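PDB 2V1L: DUF2787 domain-containing protein from Vibrio cholerae, which is of unknown function but is encoded on a pathogenicity island and shares structural homology with the human p32 protein. Local coordinates for residues A[19-24]-A[41-46]. Sequence-based numbering, arbitrary orientation.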
loop_
_atom_site.group_PDB
_atom_site.type_symbol
_atom_site.label_atom_id
_atom_site.label_comp_id
_atom_site.label_asym_id
_atom_site.label_seq_id
_atom_site.Cartn_x
_atom_site.Cartn_y
_atom_site.Cartn_z
ATOM N N ALA A 19 -12.607 -1.665 2.125
ATOM C CA ALA A 19 -13.604 -0.862 1.410
ATOM C C ALA A 19 -13.008 0.012 0.309
ATOM O O ALA A 19 -13.607 0.138 -0.753
ATOM C CB ALA A 19 -14.419 0.009 2.407
ATOM N N LEU A 20 -11.863 0.651 0.559
ATOM C CA LEU A 20 -11.154 1.354 -0.522
ATOM C C LEU A 20 -10.757 0.395 -1.642
ATOM O O LEU A 20 -11.019 0.668 -2.822
ATOM C CB LEU A 20 -9.924 2.121 -0.013
ATOM C CG LEU A 20 -8.996 2.733 -1.078
ATOM C CD1 LEU A 20 -9.690 3.798 -1.964
ATOM C CD2 LEU A 20 -7.777 3.319 -0.441
ATOM N N LEU A 21 -10.147 -0.732 -1.267
ATOM C CA LEU A 21 -9.706 -1.747 -2.237
ATOM C C LEU A 21 -10.889 -2.318 -3.000
ATOM O O LEU A 21 -10.872 -2.357 -4.229
ATOM C CB LEU A 21 -8.969 -2.895 -1.552
ATOM C CG LEU A 21 -7.605 -2.680 -0.884
ATOM C CD1 LEU A 21 -7.112 -3.993 -0.287
ATOM C CD2 LEU A 21 -6.582 -2.121 -1.843
ATOM N N ALA A 22 -11.904 -2.765 -2.262
ATOM C CA ALA A 22 -13.134 -3.307 -2.852
ATOM C C ALA A 22 -13.746 -2.331 -3.851
ATOM O O ALA A 22 -14.140 -2.726 -4.950
ATOM C CB ALA A 22 -14.147 -3.670 -1.752
ATOM N N ASN A 23 -13.799 -1.056 -3.476
ATOM C CA ASN A 23 -14.393 -0.041 -4.324
ATOM C C ASN A 23 -13.681 0.083 -5.657
ATOM O O ASN A 23 -14.322 0.140 -6.706
ATOM C CB ASN A 23 -14.429 1.324 -3.621
ATOM C CG ASN A 23 -15.482 2.251 -4.203
ATOM O OD1 ASN A 23 -15.178 3.369 -4.629
ATOM N ND2 ASN A 23 -16.734 1.781 -4.235
ATOM N N ILE A 24 -12.354 0.126 -5.611
ATOM C CA ILE A 24 -11.553 0.320 -6.818
ATOM C C ILE A 24 -11.605 -0.889 -7.757
ATOM O O ILE A 24 -11.586 -0.730 -8.977
ATOM C CB ILE A 24 -10.116 0.753 -6.481
ATOM C CG1 ILE A 24 -10.133 2.202 -5.981
ATOM C CG2 ILE A 24 -9.207 0.627 -7.696
ATOM C CD1 ILE A 24 -8.829 2.672 -5.389
ATOM N N VAL A 41 -3.841 -8.317 -10.011
ATOM C CA VAL A 41 -4.049 -6.888 -10.287
ATOM C C VAL A 41 -3.086 -5.946 -9.511
ATOM O O VAL A 41 -2.666 -6.244 -8.392
ATOM C CB VAL A 41 -5.547 -6.492 -10.026
ATOM C CG1 VAL A 41 -5.801 -6.088 -8.581
ATOM C CG2 VAL A 41 -5.981 -5.394 -10.943
ATOM N N VAL A 42 -2.749 -4.817 -10.126
ATOM C CA VAL A 42 -1.877 -3.820 -9.523
ATOM C C VAL A 42 -2.527 -2.430 -9.534
ATOM O O VAL A 42 -2.879 -1.903 -10.588
ATOM C CB VAL A 42 -0.471 -3.780 -10.221
ATOM C CG1 VAL A 42 0.345 -2.595 -9.749
ATOM C CG2 VAL A 42 0.292 -5.065 -9.959
ATOM N N MET A 43 -2.659 -1.836 -8.346
ATOM C CA MET A 43 -3.178 -0.471 -8.191
ATOM C C MET A 43 -2.014 0.503 -7.941
ATOM O O MET A 43 -1.107 0.207 -7.157
ATOM C CB MET A 43 -4.159 -0.396 -7.010
ATOM C CG MET A 43 -5.398 -1.275 -7.088
ATOM S SD MET A 43 -6.457 -1.112 -5.618
ATOM C CE MET A 43 -7.724 -2.328 -5.947
ATOM N N ASN A 44 -2.049 1.659 -8.590
ATOM C CA ASN A 44 -1.085 2.722 -8.328
ATOM C C ASN A 44 -1.796 4.010 -7.921
ATOM O O ASN A 44 -2.788 4.387 -8.546
ATOM C CB ASN A 44 -0.194 2.994 -9.541
ATOM C CG ASN A 44 0.797 1.878 -9.790
ATOM O OD1 ASN A 44 0.464 0.881 -10.430
ATOM N ND2 ASN A 44 2.013 2.029 -9.263
ATOM N N PHE A 45 -1.290 4.665 -6.875
ATOM C CA PHE A 45 -1.827 5.945 -6.411
ATOM C C PHE A 45 -0.687 6.929 -6.582
ATOM O O PHE A 45 0.400 6.724 -6.004
ATOM C CB PHE A 45 -2.285 5.863 -4.927
ATOM C CG PHE A 45 -3.347 4.832 -4.659
ATOM C CD1 PHE A 45 -4.657 5.224 -4.365
ATOM C CD2 PHE A 45 -3.055 3.466 -4.696
ATOM C CE1 PHE A 45 -5.632 4.288 -4.113
ATOM C CE2 PHE A 45 -4.039 2.510 -4.468
ATOM C CZ PHE A 45 -5.334 2.914 -4.182
ATOM N N ARG A 46 -0.906 7.975 -7.385
ATOM C CA ARG A 46 0.123 8.994 -7.619
ATOM C C ARG A 46 -0.376 10.442 -7.465
ATOM O O ARG A 46 -1.455 10.779 -7.921
ATOM C CB ARG A 46 0.805 8.799 -8.992
ATOM C CG ARG A 46 1.672 7.508 -9.106
ATOM C CD ARG A 46 2.396 7.377 -10.485
ATOM N NE ARG A 46 1.581 6.628 -11.455
ATOM C CZ ARG A 46 1.805 5.374 -11.856
ATOM N NH1 ARG A 46 2.853 4.697 -11.407
ATOM N NH2 ARG A 46 0.977 4.790 -12.723
#
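Met43 runs straight out from strand 41-46 to residues 19-24 of helix 15-29, with CG anti to its carbonyl carbon (chi1 -60°) and the chain extended through SD to CE. Ile24 answers with two branches. Its CG2, anti to the backbone N, lies 3.7 Å from CE of Met43. Its other branch, CG1 and then CD1, turns to the ring of Phe45, where Ile24 CD1 meets CZ at 3.7 Å. This methyl approaches the ring obliquely. Leu21 closes on the thioether, with its CD2 3.9 Å from SD of Met43. The methyl CE of Met43 also rests 3.6 Å from the backbone O of Leu21. Leu20 adds a looser touch, its CD2 4.4 Å from CE1 of Phe45. Side chain to side chain, the contact is apolar and largely buried. The axes of 19-24 and 41-46 come within 11.1 Å, at 110° to each other, and side chains from both segments fill the gap. Phe45 also packs edge-to-face with Phe130 of helix 117-135, while Leu20 touches that same helix. Helices 15-29 and 117-135 thus share a hydrophobic layer on one face of the curled antiparallel sheet, in keeping with the structural homology to human p32.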